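Local structure of putative exported protein (Bacteroides fragilis, 4RAA) at residues D36-K41 with G70-Q75; N306-G311 with H317-D322. The protein is of unknown function but folds as a six-bladed beta-propeller of the YWTD superfamily and is probably exported from the bacterial cell. One frame throughout, in Å; residues are numbered along the deposited sequence.

Two ways of closing loops onto the strands of a beta-propeller are compared here. Contact 1 is a partly buried meeting about 20 Å from the centre of the chain, between a loop that follows strand 25-31 and the start of strand 72-79. Contact 2 is buried, about 9 Å from that centre, and sets the loop before strand 312-313 against strand 316-321. Their centres lie about 17 Å apart, and the strands involved, 72-79 and 316-321, belong to different sheets. Contact 1 rests on one aromatic ring, a cysteine and a bridging water; contact 2 buries more surface and combines a direct backbone hydrogen bond with a water shared by main-chain atoms and with aromatic packing.

Contact 1: residues D36-K41 with G70-Q75; sequences DSCLVK and GAFVNQ
Phe72 holds CG anti to its backbone N (chi1 178°), which brings the ring under Cys38, while Cys38 has SG between its own N and carbonyl carbon (chi1 70°), turned toward the CB and CG end of Phe72. The loop backbone points the cysteine CB at the middle of the ring, 3.4 Å from the Phe72 centroid and 13° off the normal, as a CH-pi contact. The sulfur sits nearer the root of the aromatic side chain: Cys38 SG lies 4.2 Å from the ring centroid in an oblique sulfur-aromatic contact and 3.7 Å from Phe72 CB. The backbone N of Asn74 lies over the opposite face, so the phenyl is sandwiched between the loop and its own strand. That strand, 72-79, belongs to a propeller sheet and carries a classic beta bulge here, Val73 and Asn74 both facing Val65. Ser37 approaches the ring obliquely, its OG 3.6 Å from Phe72 CE2. Beyond the ring the link turns polar. A water donates to Ser37 O at 2.9 Å and to Gln75 OE1 at 3.0 Å, spanning two acceptors that cannot bond each other. The amide of Gln75 is held at its other end too, where NE2 bonds to Tyr86 OH.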
loop_
_atom_site.group_PDB
_atom_site.type_symbol
_atom_site.label_atom_id
_atom_site.label_comp_id
_atom_site.label_asym_id
_atom_site.label_seq_id
_atom_site.Cartn_x
_atom_site.Cartn_y
_atom_site.Cartn_z
ATOM N N ASP A 36 -16.079 21.642 -20.594
ATOM C CA ASP A 36 -16.099 20.215 -20.977
ATOM C C ASP A 36 -15.221 19.339 -20.058
ATOM O O ASP A 36 -15.559 18.180 -19.805
ATOM C CB ASP A 36 -15.673 20.032 -22.444
ATOM C CG ASP A 36 -16.728 20.542 -23.449
ATOM O OD1 ASP A 36 -17.615 21.344 -23.084
ATOM O OD2 ASP A 36 -16.661 20.130 -24.624
ATOM N N SER A 37 -14.119 19.907 -19.558
ATOM C CA SER A 37 -13.222 19.210 -18.632
ATOM C C SER A 37 -13.760 19.078 -17.192
ATOM O O SER A 37 -13.204 18.293 -16.428
ATOM C CB SER A 37 -11.824 19.863 -18.614
ATOM O OG SER A 37 -11.875 21.239 -18.281
ATOM N N CYS A 38 -14.826 19.806 -16.826
ATOM C CA CYS A 38 -15.353 19.784 -15.452
ATOM C C CYS A 38 -16.877 19.759 -15.345
ATOM O O CYS A 38 -17.473 20.502 -14.555
ATOM C CB CYS A 38 -14.776 20.974 -14.674
ATOM S SG CYS A 38 -15.393 22.591 -15.193
ATOM N N LEU A 39 -17.507 18.881 -16.120
ATOM C CA LEU A 39 -18.971 18.698 -16.056
ATOM C C LEU A 39 -19.294 17.927 -14.765
ATOM O O LEU A 39 -18.621 16.949 -14.453
ATOM C CB LEU A 39 -19.496 17.968 -17.292
ATOM C CG LEU A 39 -19.410 18.775 -18.597
ATOM C CD1 LEU A 39 -19.507 17.882 -19.823
ATOM C CD2 LEU A 39 -20.472 19.868 -18.666
ATOM N N VAL A 40 -20.298 18.390 -14.022
ATOM C CA VAL A 40 -20.691 17.813 -12.740
ATOM C C VAL A 40 -22.166 17.425 -12.761
ATOM O O VAL A 40 -22.999 18.269 -13.045
ATOM C CB VAL A 40 -20.474 18.839 -11.589
ATOM C CG1 VAL A 40 -20.943 18.275 -10.242
ATOM C CG2 VAL A 40 -19.009 19.257 -11.502
ATOM N N LYS A 41 -22.473 16.164 -12.430
ATOM C CA LYS A 41 -23.858 15.654 -12.313
ATOM C C LYS A 41 -24.385 15.810 -10.887
ATOM O O LYS A 41 -25.509 16.238 -10.678
ATOM C CB LYS A 41 -23.937 14.167 -12.725
ATOM C CG LYS A 41 -25.254 13.464 -12.382
ATOM C CD LYS A 41 -25.381 12.099 -13.036
ATOM C CE LYS A 41 -26.620 11.380 -12.518
ATOM N NZ LYS A 41 -26.934 10.158 -13.307
ATOM N N GLY A 70 -15.520 29.847 -7.800
ATOM C CA GLY A 70 -16.241 28.916 -8.679
ATOM C C GLY A 70 -15.503 28.483 -9.941
ATOM O O GLY A 70 -16.062 27.738 -10.748
ATOM N N ALA A 71 -14.260 28.942 -10.115
ATOM C CA ALA A 71 -13.443 28.601 -11.282
ATOM C C ALA A 71 -12.887 27.204 -11.131
ATOM O O ALA A 71 -12.547 26.799 -10.025
ATOM C CB ALA A 71 -12.289 29.582 -11.437
ATOM N N PHE A 72 -12.780 26.482 -12.242
ATOM C CA PHE A 72 -12.218 25.143 -12.246
ATOM C C PHE A 72 -10.693 25.263 -12.226
ATOM O O PHE A 72 -10.124 25.993 -13.044
ATOM C CB PHE A 72 -12.684 24.370 -13.481
ATOM C CG PHE A 72 -12.100 22.983 -13.592
ATOM C CD1 PHE A 72 -12.314 22.040 -12.584
ATOM C CD2 PHE A 72 -11.362 22.604 -14.715
ATOM C CE1 PHE A 72 -11.784 20.757 -12.677
ATOM C CE2 PHE A 72 -10.836 21.321 -14.815
ATOM C CZ PHE A 72 -11.049 20.396 -13.794
ATOM N N VAL A 73 -10.047 24.546 -11.302
ATOM C CA VAL A 73 -8.585 24.553 -11.151
ATOM C C VAL A 73 -8.002 23.350 -11.871
ATOM O O VAL A 73 -7.151 23.518 -12.737
ATOM C CB VAL A 73 -8.128 24.522 -9.664
ATOM C CG1 VAL A 73 -6.595 24.496 -9.545
ATOM C CG2 VAL A 73 -8.705 25.714 -8.902
ATOM N N ASN A 74 -8.432 22.146 -11.485
ATOM C CA ASN A 74 -7.909 20.892 -12.055
ATOM C C ASN A 74 -8.684 19.662 -11.550
ATOM O O ASN A 74 -9.399 19.764 -10.549
ATOM C CB ASN A 74 -6.416 20.722 -11.668
ATOM C CG ASN A 74 -5.674 19.739 -12.555
ATOM O OD1 ASN A 74 -6.168 19.322 -13.608
ATOM N ND2 ASN A 74 -4.468 19.368 -12.138
ATOM N N GLN A 75 -8.572 18.531 -12.259
ATOM C CA GLN A 75 -9.146 17.243 -11.815
ATOM C C GLN A 75 -8.061 16.463 -11.070
ATOM O O GLN A 75 -6.896 16.494 -11.471
ATOM C CB GLN A 75 -9.668 16.387 -12.979
ATOM C CG GLN A 75 -10.390 15.123 -12.490
ATOM C CD GLN A 75 -11.076 14.304 -13.561
ATOM O OE1 GLN A 75 -11.151 14.703 -14.728
ATOM N NE2 GLN A 75 -11.612 13.150 -13.158
HETATM O O HOH W 1 -10.565 17.188 -16.314
#

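Contact 2: residues N306-G311 with H317-D322; sequences NYFSIG and HVAPLD
His317, near the start of the strand, meets Phe308 through CB, which lies 3.8 Å from Phe308 CE2 in an oblique approach. The imidazole turns from the loop to stack on Phe267 and hydrogen-bond through NE2 to Asp265. Strand 316-321 is an inner strand of a four-stranded antiparallel sheet in the beta-propeller, paired with strand 354-360 through the backbones of His317, Ala319 and Leu321; its neighbour on the other side is strand 312-313, and loop 306-311, which leads into that neighbour, adds one backbone bond. Val318 provides this polar link. Its carbonyl O accepts a hydrogen bond from Ser309 N, 2.9 Å long and bent at the hydrogen (137°), with the donor tilted 30° from the carbonyl plane. Its N donates to a water, 2.8 Å from Val318 N, that also lies within bonding distance of Ser309 O and Gly311 O and so fills in where the loop bows off the strand. Ala319 then places CB over one face of the Phe308 ring, offset toward the rim, at 4.1 Å from the centroid in a CH-pi contact. Pro320 is covered by two side chains, Tyr307 and Ser309, whose hydroxyls also bond to Val43, Tyr307 OH with its N and Ser309 OG with its O. Tyr307 crosses the pyrrolidine at about a right angle, its CZ and OH end meeting Pro320 CG. Ser309 OG touches the same proline from the ring's nitrogen end, 3.4 Å from Pro320 CD, while Tyr307 OH lies 3.3 Å from Pro320 CG.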
loop_
_atom_site.group_PDB
_atom_site.type_symbol
_atom_site.label_atom_id
_atom_site.label_comp_id
_atom_site.label_asym_id
_atom_site.label_seq_id
_atom_site.Cartn_x
_atom_site.Cartn_y
_atom_site.Cartn_z
ATOM N N ASN A 306 -33.185 19.142 -3.411
ATOM C CA ASN A 306 -33.224 17.665 -3.438
ATOM C C ASN A 306 -32.374 16.999 -2.365
ATOM O O ASN A 306 -32.776 15.973 -1.815
ATOM C CB ASN A 306 -32.847 17.118 -4.829
ATOM C CG ASN A 306 -33.858 17.494 -5.913
ATOM O OD1 ASN A 306 -34.973 17.949 -5.636
ATOM N ND2 ASN A 306 -33.470 17.283 -7.166
ATOM N N TYR A 307 -31.216 17.583 -2.075
ATOM C CA TYR A 307 -30.306 17.035 -1.075
ATOM C C TYR A 307 -29.243 18.035 -0.627
ATOM O O TYR A 307 -28.917 18.988 -1.345
ATOM C CB TYR A 307 -29.600 15.778 -1.631
ATOM C CG TYR A 307 -28.716 16.038 -2.844
ATOM C CD1 TYR A 307 -29.270 16.193 -4.133
ATOM C CD2 TYR A 307 -27.323 16.116 -2.711
ATOM C CE1 TYR A 307 -28.455 16.434 -5.240
ATOM C CE2 TYR A 307 -26.500 16.351 -3.811
ATOM C CZ TYR A 307 -27.059 16.507 -5.074
ATOM O OH TYR A 307 -26.228 16.742 -6.155
ATOM N N PHE A 308 -28.714 17.789 0.566
ATOM C CA PHE A 308 -27.597 18.550 1.112
ATOM C C PHE A 308 -26.327 17.747 0.855
ATOM O O PHE A 308 -26.288 16.543 1.141
ATOM C CB PHE A 308 -27.769 18.843 2.618
ATOM C CG PHE A 308 -28.452 20.148 2.897
ATOM C CD1 PHE A 308 -29.841 20.229 2.996
ATOM C CD2 PHE A 308 -27.700 21.319 3.033
ATOM C CE1 PHE A 308 -30.468 21.451 3.243
ATOM C CE2 PHE A 308 -28.316 22.539 3.284
ATOM C CZ PHE A 308 -29.703 22.607 3.384
ATOM N N SER A 309 -25.307 18.406 0.291
ATOM C CA SER A 309 -23.995 17.785 0.104
ATOM C C SER A 309 -23.411 17.569 1.473
ATOM O O SER A 309 -23.645 18.375 2.387
ATOM C CB SER A 309 -23.017 18.680 -0.659
ATOM O OG SER A 309 -23.472 18.917 -1.959
ATOM N N ILE A 310 -22.657 16.489 1.618
ATOM C CA ILE A 310 -21.967 16.228 2.874
ATOM C C ILE A 310 -20.745 17.177 2.858
ATOM O O ILE A 310 -20.207 17.479 1.793
ATOM C CB ILE A 310 -21.716 14.715 3.082
ATOM C CG1 ILE A 310 -23.090 14.002 3.166
ATOM C CG2 ILE A 310 -20.913 14.481 4.361
ATOM C CD1 ILE A 310 -23.099 12.512 2.901
ATOM N N GLY A 311 -20.366 17.669 4.039
ATOM C CA GLY A 311 -19.326 18.702 4.229
ATOM C C GLY A 311 -19.883 20.129 4.317
ATOM O O GLY A 311 -21.040 20.395 3.966
ATOM N N HIS A 317 -23.470 25.303 5.178
ATOM C CA HIS A 317 -23.964 24.021 4.657
ATOM C C HIS A 317 -24.141 24.208 3.156
ATOM O O HIS A 317 -24.566 25.284 2.732
ATOM C CB HIS A 317 -25.285 23.636 5.320
ATOM C CG HIS A 317 -25.159 23.399 6.786
ATOM N ND1 HIS A 317 -25.250 22.145 7.345
ATOM C CD2 HIS A 317 -24.886 24.247 7.806
ATOM C CE1 HIS A 317 -25.067 22.236 8.650
ATOM N NE2 HIS A 317 -24.842 23.498 8.956
ATOM N N VAL A 318 -23.814 23.176 2.370
ATOM C CA VAL A 318 -23.844 23.234 0.904
ATOM C C VAL A 318 -25.003 22.412 0.357
ATOM O O VAL A 318 -25.229 21.297 0.812
ATOM C CB VAL A 318 -22.522 22.709 0.288
ATOM C CG1 VAL A 318 -22.548 22.795 -1.247
ATOM C CG2 VAL A 318 -21.332 23.483 0.849
ATOM N N ALA A 319 -25.704 22.959 -0.636
ATOM C CA ALA A 319 -26.810 22.266 -1.312
ATOM C C ALA A 319 -26.798 22.640 -2.797
ATOM O O ALA A 319 -27.081 23.784 -3.121
ATOM C CB ALA A 319 -28.135 22.651 -0.682
ATOM N N PRO A 320 -26.460 21.692 -3.702
ATOM C CA PRO A 320 -26.431 22.029 -5.125
ATOM C C PRO A 320 -27.844 22.109 -5.686
ATOM O O PRO A 320 -28.696 21.288 -5.329
ATOM C CB PRO A 320 -25.648 20.875 -5.739
ATOM C CG PRO A 320 -25.990 19.725 -4.877
ATOM C CD PRO A 320 -26.136 20.271 -3.485
ATOM N N LEU A 321 -28.069 23.104 -6.547
ATOM C CA LEU A 321 -29.359 23.386 -7.160
ATOM C C LEU A 321 -29.257 23.195 -8.678
ATOM O O LEU A 321 -28.310 23.688 -9.293
ATOM C CB LEU A 321 -29.750 24.825 -6.835
ATOM C CG LEU A 321 -29.748 25.249 -5.353
ATOM C CD1 LEU A 321 -29.927 26.756 -5.229
ATOM C CD2 LEU A 321 -30.829 24.544 -4.551
ATOM N N ASP A 322 -30.233 22.498 -9.269
ATOM C CA ASP A 322 -30.234 22.172 -10.699
ATOM C C ASP A 322 -30.688 23.399 -11.484
ATOM O O ASP A 322 -31.807 23.874 -11.285
ATOM C CB ASP A 322 -31.162 20.985 -10.982
ATOM C CG ASP A 322 -31.121 20.538 -12.434
ATOM O OD1 ASP A 322 -30.037 20.113 -12.889
ATOM O OD2 ASP A 322 -32.169 20.588 -13.113
HETATM O O HOH W 2 -23.967 20.802 3.755
#